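Local coordinates for protein probable transcriptional regulator WhiB7 (Mycobacterium tuberculosis, PDB 7KUG) that acts as a transcriptional regulator, probably redox-responsive, that binds a [4Fe-4S] cluster and, when overproduced, raises expression of at least ten genes, including its own, at residues Asp26-Ala30 with Trp63-Gly67; Cys52-Leu57 with Trp66-Phe71. The protein carries 2 engineered substitutions. All blocks are in the same frame, centred on the assembly; numbering follows the deposited sequence.

Contact 1 (Asp26-Ala30 with Trp63-Gly67); sequences DMWFA and WGVWG. Engineered in segment 26-30: Met27 (natural residue Leu). With SF4 (iron/sulfur cluster), chain E.
Phe29 is the bump of this contact. Its CD2 drops onto one face of the Trp63 indole, 3.3 Å above the indole plane and off-centre toward the rim. The two planes meet obliquely, at 52°. Phe29 CB also sits over the six-membered ring of Trp63, 4.2 Å from its centroid, as a CH-pi contact. CG of Phe29 is anti to the carbonyl carbon (chi1 -60°), which brings the ring up to Gly64. Gly64 has no side chain, and Phe29 CD2 settles 3.5 Å from Gly64 CA in the hollow left there. Farther out, Phe29 CZ meets Trp66 CZ2 at 4.0 Å. Trp28 fits the next step of the strand: CD1 lies 3.9 Å from Val65 CB, and Val65 O is at the indole edge. The contact joins the loop before helix 33-43 to strand 65-66, and Trp28 also packs on Cys20 and Cys43, cluster ligands by similarity. One backbone bond joins the segments, Val65 N to Trp28 O at 2.8 Å. Trp66 NE1 bonds to Trp63 O at 2.9 Å, fixing the turn of its indole. Trp63 NE1 bonds to the backbone of another protein's chain. The chemistry is mainly apolar and aromatic, yet both these indole N-H groups keep hydrogen-bond partners.

Contact 2 (Cys52-Leu57 with Trp66-Phe71); sequences CLAAAL and WGGEIF. With SF4 (iron/sulfur cluster), chain E.
The Phe71 ring has Leu53 CD1 and Leu57 N near its plane, at the edge. Ala56 CB approaches it obliquely and comes 3.5 Å from Phe71 CZ. The Leu57 and Phe71 side chains cross at about a right angle, with Leu57 CD2 3.8 Å from Phe71 CE2. The Trp66 indole has Cys52 SG near its plane at an edge. Ala56 CB reaches it obliquely and is also 3.5 Å from Trp66 CB. The methyl of Ala56 is therefore wedged between the two aromatic residues, which themselves pack edge-to-face. The strand side begins with a type I' beta turn, Trp66 to Glu69. It overlaps the GVWGG sequence of the WhiB family and links two strands of the small antiparallel sheet. Gly67 in this turn has positive phi and lies close against helix 49-59: Leu53 N is 3.8 Å from Gly67 CA. SG of Cys52, anti to its own backbone nitrogen (chi1 -178°), turns to the cluster and binds iron FE3 at 2.2 Å. The same sulfur lies 3.5 Å from Gly67 N, a buried amide with no hydrogen-bond partner in the model. At the other end of the turn, Leu53 CD1 packs 3.8 Å from Glu69 CG, and Ile76 adjoins both side chains.

Overall arrangement
Contacts 1 and 2 share Trp66 and Gly67, and their centres are about 9 Å apart. Residues 26-30 and helix residues 52-57 both pack against the hairpin of strands 65-66 and 69-72. Gly64 O and Phe71 N probably form a hydrogen bond between the contacts, at 2.9 Å. Val65 CG2 packs on Ile70 CG1 at 3.9 Å. Both contacts reach the iron-sulfur cluster through the hairpin turn, where Gly67 CA is 3.5 Å from sulfide S2. Contact 2 adds the ligand Cys52. Contact 1 brings Trp28 to about 4 Å from Cys20 and Cys43, measured between side chains. Several of its residues, Trp63 among them, also meet the chain of another protein.

Contact 1 (Asp26-Ala30 with Trp63-Gly67)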
loop_
_atom_site.group_PDB
_atom_site.type_symbol
_atom_site.label_atom_id
_atom_site.label_comp_id
_atom_site.label_asym_id
_atom_site.label_seq_id
_atom_site.Cartn_x
_atom_site.Cartn_y
_atom_site.Cartn_z
ATOM N N ASP A 26 6.887 7.234 -0.686
ATOM C CA ASP A 26 7.108 7.028 0.761
ATOM C C ASP A 26 7.020 8.359 1.509
ATOM O O ASP A 26 6.962 8.314 2.739
ATOM C CB ASP A 26 8.423 6.300 1.018
ATOM C CG ASP A 26 8.325 4.804 0.786
ATOM O OD1 ASP A 26 7.187 4.286 0.606
ATOM O OD2 ASP A 26 9.394 4.160 0.781
HETATM N N MSE A 27 6.977 9.497 0.812
HETATM C CA MSE A 27 6.714 10.800 1.481
HETATM C C MSE A 27 5.398 10.712 2.264
HETATM O O MSE A 27 5.300 11.358 3.327
HETATM C CB MSE A 27 6.680 11.941 0.463
HETATM C CG MSE A 27 8.048 12.361 -0.014
HETATM SE SE MSE A 27 7.903 13.822 -1.321
HETATM C CE MSE A 27 6.347 14.766 -0.578
ATOM N N TRP A 28 4.426 9.929 1.776
ATOM C CA TRP A 28 3.082 9.836 2.409
ATOM C C TRP A 28 3.114 8.829 3.567
ATOM O O TRP A 28 2.073 8.679 4.241
ATOM C CB TRP A 28 2.002 9.542 1.352
ATOM C CG TRP A 28 1.638 10.807 0.643
ATOM C CD1 TRP A 28 0.613 11.647 0.955
ATOM C CD2 TRP A 28 2.387 11.457 -0.404
ATOM N NE1 TRP A 28 0.656 12.767 0.168
ATOM C CE2 TRP A 28 1.722 12.674 -0.684
ATOM C CE3 TRP A 28 3.528 11.125 -1.145
ATOM C CZ2 TRP A 28 2.172 13.559 -1.660
ATOM C CZ3 TRP A 28 3.974 12.003 -2.113
ATOM C CH2 TRP A 28 3.281 13.187 -2.382
ATOM N N PHE A 29 4.282 8.225 3.827
ATOM C CA PHE A 29 4.507 7.228 4.906
ATOM C C PHE A 29 5.823 7.560 5.610
ATOM O O PHE A 29 6.629 6.666 5.930
ATOM C CB PHE A 29 4.466 5.811 4.335
ATOM C CG PHE A 29 3.148 5.473 3.696
ATOM C CD1 PHE A 29 2.924 5.737 2.356
ATOM C CD2 PHE A 29 2.139 4.871 4.429
ATOM C CE1 PHE A 29 1.709 5.424 1.768
ATOM C CE2 PHE A 29 0.915 4.581 3.839
ATOM C CZ PHE A 29 0.709 4.844 2.514
ATOM N N ALA A 30 6.052 8.857 5.798
ATOM C CA ALA A 30 7.312 9.428 6.322
ATOM C C ALA A 30 7.531 8.995 7.774
ATOM O O ALA A 30 6.538 8.777 8.507
ATOM C CB ALA A 30 7.298 10.931 6.194
ATOM N N TRP A 63 -1.963 3.544 8.744
ATOM C CA TRP A 63 -0.920 4.594 8.791
ATOM C C TRP A 63 -0.914 5.352 7.473
ATOM O O TRP A 63 -1.679 4.984 6.580
ATOM C CB TRP A 63 0.463 4.032 9.159
ATOM C CG TRP A 63 1.228 3.337 8.068
ATOM C CD1 TRP A 63 0.735 2.581 7.050
ATOM C CD2 TRP A 63 2.661 3.292 7.939
ATOM N NE1 TRP A 63 1.756 2.092 6.280
ATOM C CE2 TRP A 63 2.949 2.510 6.802
ATOM C CE3 TRP A 63 3.726 3.851 8.658
ATOM C CZ2 TRP A 63 4.255 2.262 6.379
ATOM C CZ3 TRP A 63 5.017 3.615 8.232
ATOM C CH2 TRP A 63 5.273 2.832 7.108
ATOM N N GLY A 64 -0.083 6.389 7.419
ATOM C CA GLY A 64 0.171 7.172 6.205
ATOM C C GLY A 64 -0.715 8.405 6.159
ATOM O O GLY A 64 -1.639 8.565 7.012
ATOM N N VAL A 65 -0.447 9.257 5.180
ATOM C CA VAL A 65 -1.239 10.493 4.950
ATOM C C VAL A 65 -2.216 10.215 3.815
ATOM O O VAL A 65 -1.807 9.822 2.717
ATOM C CB VAL A 65 -0.337 11.711 4.696
ATOM C CG1 VAL A 65 -1.143 12.915 4.219
ATOM C CG2 VAL A 65 0.455 12.043 5.953
ATOM N N TRP A 66 -3.488 10.431 4.093
ATOM C CA TRP A 66 -4.588 10.220 3.139
ATOM C C TRP A 66 -5.494 11.441 3.278
ATOM O O TRP A 66 -5.794 11.784 4.425
ATOM C CB TRP A 66 -5.370 8.936 3.447
ATOM C CG TRP A 66 -4.557 7.696 3.598
ATOM C CD1 TRP A 66 -3.793 7.358 4.676
ATOM C CD2 TRP A 66 -4.450 6.607 2.663
ATOM N NE1 TRP A 66 -3.212 6.140 4.471
ATOM C CE2 TRP A 66 -3.596 5.654 3.254
ATOM C CE3 TRP A 66 -4.997 6.341 1.407
ATOM C CZ2 TRP A 66 -3.268 4.456 2.612
ATOM C CZ3 TRP A 66 -4.686 5.155 0.779
ATOM C CH2 TRP A 66 -3.825 4.234 1.375
ATOM N N GLY A 67 -5.918 12.040 2.163
ATOM C CA GLY A 67 -6.841 13.185 2.191
ATOM C C GLY A 67 -6.307 14.299 3.077
ATOM O O GLY A 67 -7.120 14.997 3.703
HETATM FE FE1 SF4 E . -4.965 13.315 -3.184
HETATM FE FE2 SF4 E . -2.979 11.483 -3.001
HETATM FE FE3 SF4 E . -5.266 11.232 -1.498
HETATM FE FE4 SF4 E . -3.435 13.212 -0.929
HETATM S S1 SF4 E . -3.174 11.001 -0.903
HETATM S S2 SF4 E . -5.608 13.380 -1.070
HETATM S S3 SF4 E . -2.791 13.718 -2.945
HETATM S S4 SF4 E . -5.054 11.171 -3.643
#

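Contact 2 (Cys52-Leu57 with Trp66-Phe71)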
loop_
_atom_site.group_PDB
_atom_site.type_symbol
_atom_site.label_atom_id
_atom_site.label_comp_id
_atom_site.label_asym_id
_atom_site.label_seq_id
_atom_site.Cartn_x
_atom_site.Cartn_y
_atom_site.Cartn_z
ATOM N N CYS A 52 -10.684 10.919 -0.975
ATOM C CA CYS A 52 -9.522 10.104 -0.521
ATOM C C CYS A 52 -9.639 9.919 1.001
ATOM O O CYS A 52 -9.480 8.790 1.506
ATOM C CB CYS A 52 -8.203 10.771 -0.908
ATOM S SG CYS A 52 -6.707 9.850 -0.456
ATOM N N LEU A 53 -9.946 11.000 1.721
ATOM C CA LEU A 53 -10.082 10.972 3.190
ATOM C C LEU A 53 -11.223 10.016 3.557
ATOM O O LEU A 53 -11.045 9.208 4.452
ATOM C CB LEU A 53 -10.336 12.385 3.722
ATOM C CG LEU A 53 -10.498 12.499 5.234
ATOM C CD1 LEU A 53 -9.255 12.011 5.948
ATOM C CD2 LEU A 53 -10.817 13.932 5.645
ATOM N N ALA A 54 -12.373 10.148 2.896
ATOM C CA ALA A 54 -13.577 9.352 3.220
ATOM C C ALA A 54 -13.239 7.871 3.032
ATOM O O ALA A 54 -13.592 7.051 3.917
ATOM C CB ALA A 54 -14.742 9.779 2.356
ATOM N N ALA A 55 -12.588 7.534 1.919
ATOM C CA ALA A 55 -12.300 6.136 1.523
ATOM C C ALA A 55 -11.280 5.545 2.494
ATOM O O ALA A 55 -11.439 4.382 2.902
ATOM C CB ALA A 55 -11.813 6.074 0.098
ATOM N N ALA A 56 -10.277 6.324 2.910
ATOM C CA ALA A 56 -9.236 5.827 3.838
ATOM C C ALA A 56 -9.864 5.557 5.213
ATOM O O ALA A 56 -9.478 4.586 5.876
ATOM C CB ALA A 56 -8.090 6.804 3.911
ATOM N N LEU A 57 -10.830 6.381 5.619
ATOM C CA LEU A 57 -11.567 6.170 6.892
ATOM C C LEU A 57 -12.393 4.885 6.788
ATOM O O LEU A 57 -12.435 4.138 7.768
ATOM C CB LEU A 57 -12.449 7.391 7.178
ATOM C CG LEU A 57 -11.713 8.607 7.732
ATOM C CD1 LEU A 57 -12.606 9.839 7.704
ATOM C CD2 LEU A 57 -11.217 8.330 9.136
ATOM N N TRP A 66 -3.488 10.431 4.093
ATOM C CA TRP A 66 -4.588 10.220 3.139
ATOM C C TRP A 66 -5.494 11.441 3.278
ATOM O O TRP A 66 -5.794 11.784 4.425
ATOM C CB TRP A 66 -5.370 8.936 3.447
ATOM C CG TRP A 66 -4.557 7.696 3.598
ATOM C CD1 TRP A 66 -3.793 7.358 4.676
ATOM C CD2 TRP A 66 -4.450 6.607 2.663
ATOM N NE1 TRP A 66 -3.212 6.140 4.471
ATOM C CE2 TRP A 66 -3.596 5.654 3.254
ATOM C CE3 TRP A 66 -4.997 6.341 1.407
ATOM C CZ2 TRP A 66 -3.268 4.456 2.612
ATOM C CZ3 TRP A 66 -4.686 5.155 0.779
ATOM C CH2 TRP A 66 -3.825 4.234 1.375
ATOM N N GLY A 67 -5.918 12.040 2.163
ATOM C CA GLY A 67 -6.841 13.185 2.191
ATOM C C GLY A 67 -6.307 14.299 3.077
ATOM O O GLY A 67 -7.120 14.997 3.703
ATOM N N GLY A 68 -4.974 14.416 3.174
ATOM C CA GLY A 68 -4.280 15.484 3.916
ATOM C C GLY A 68 -4.366 15.299 5.414
ATOM O O GLY A 68 -4.131 16.274 6.139
ATOM N N GLU A 69 -4.670 14.090 5.878
ATOM C CA GLU A 69 -4.669 13.760 7.327
ATOM C C GLU A 69 -3.728 12.575 7.616
ATOM O O GLU A 69 -3.629 11.649 6.787
ATOM C CB GLU A 69 -6.086 13.443 7.803
ATOM C CG GLU A 69 -7.058 14.613 7.661
ATOM C CD GLU A 69 -6.722 15.849 8.480
ATOM O OE1 GLU A 69 -5.954 15.743 9.466
ATOM O OE2 GLU A 69 -7.268 16.924 8.141
ATOM N N ILE A 70 -3.102 12.570 8.792
ATOM C CA ILE A 70 -2.294 11.418 9.269
ATOM C C ILE A 70 -3.229 10.371 9.863
ATOM O O ILE A 70 -4.027 10.717 10.750
ATOM C CB ILE A 70 -1.241 11.866 10.296
ATOM C CG1 ILE A 70 -0.239 12.831 9.657
ATOM C CG2 ILE A 70 -0.567 10.667 10.949
ATOM C CD1 ILE A 70 0.400 13.759 10.652
ATOM N N PHE A 71 -3.067 9.118 9.436
ATOM C CA PHE A 71 -3.839 7.973 9.972
ATOM C C PHE A 71 -3.018 7.170 10.972
ATOM O O PHE A 71 -1.788 7.052 10.854
ATOM C CB PHE A 71 -4.323 7.089 8.831
ATOM C CG PHE A 71 -5.565 7.609 8.157
ATOM C CD1 PHE A 71 -5.538 8.807 7.466
ATOM C CD2 PHE A 71 -6.753 6.897 8.209
ATOM C CE1 PHE A 71 -6.685 9.293 6.859
ATOM C CE2 PHE A 71 -7.898 7.376 7.594
ATOM C CZ PHE A 71 -7.858 8.566 6.905
HETATM FE FE1 SF4 E . -4.965 13.315 -3.184
HETATM FE FE2 SF4 E . -2.979 11.483 -3.001
HETATM FE FE3 SF4 E . -5.266 11.232 -1.498
HETATM FE FE4 SF4 E . -3.435 13.212 -0.929
HETATM S S1 SF4 E . -3.174 11.001 -0.903
HETATM S S2 SF4 E . -5.608 13.380 -1.070
HETATM S S3 SF4 E . -2.791 13.718 -2.945
HETATM S S4 SF4 E . -5.054 11.171 -3.643
#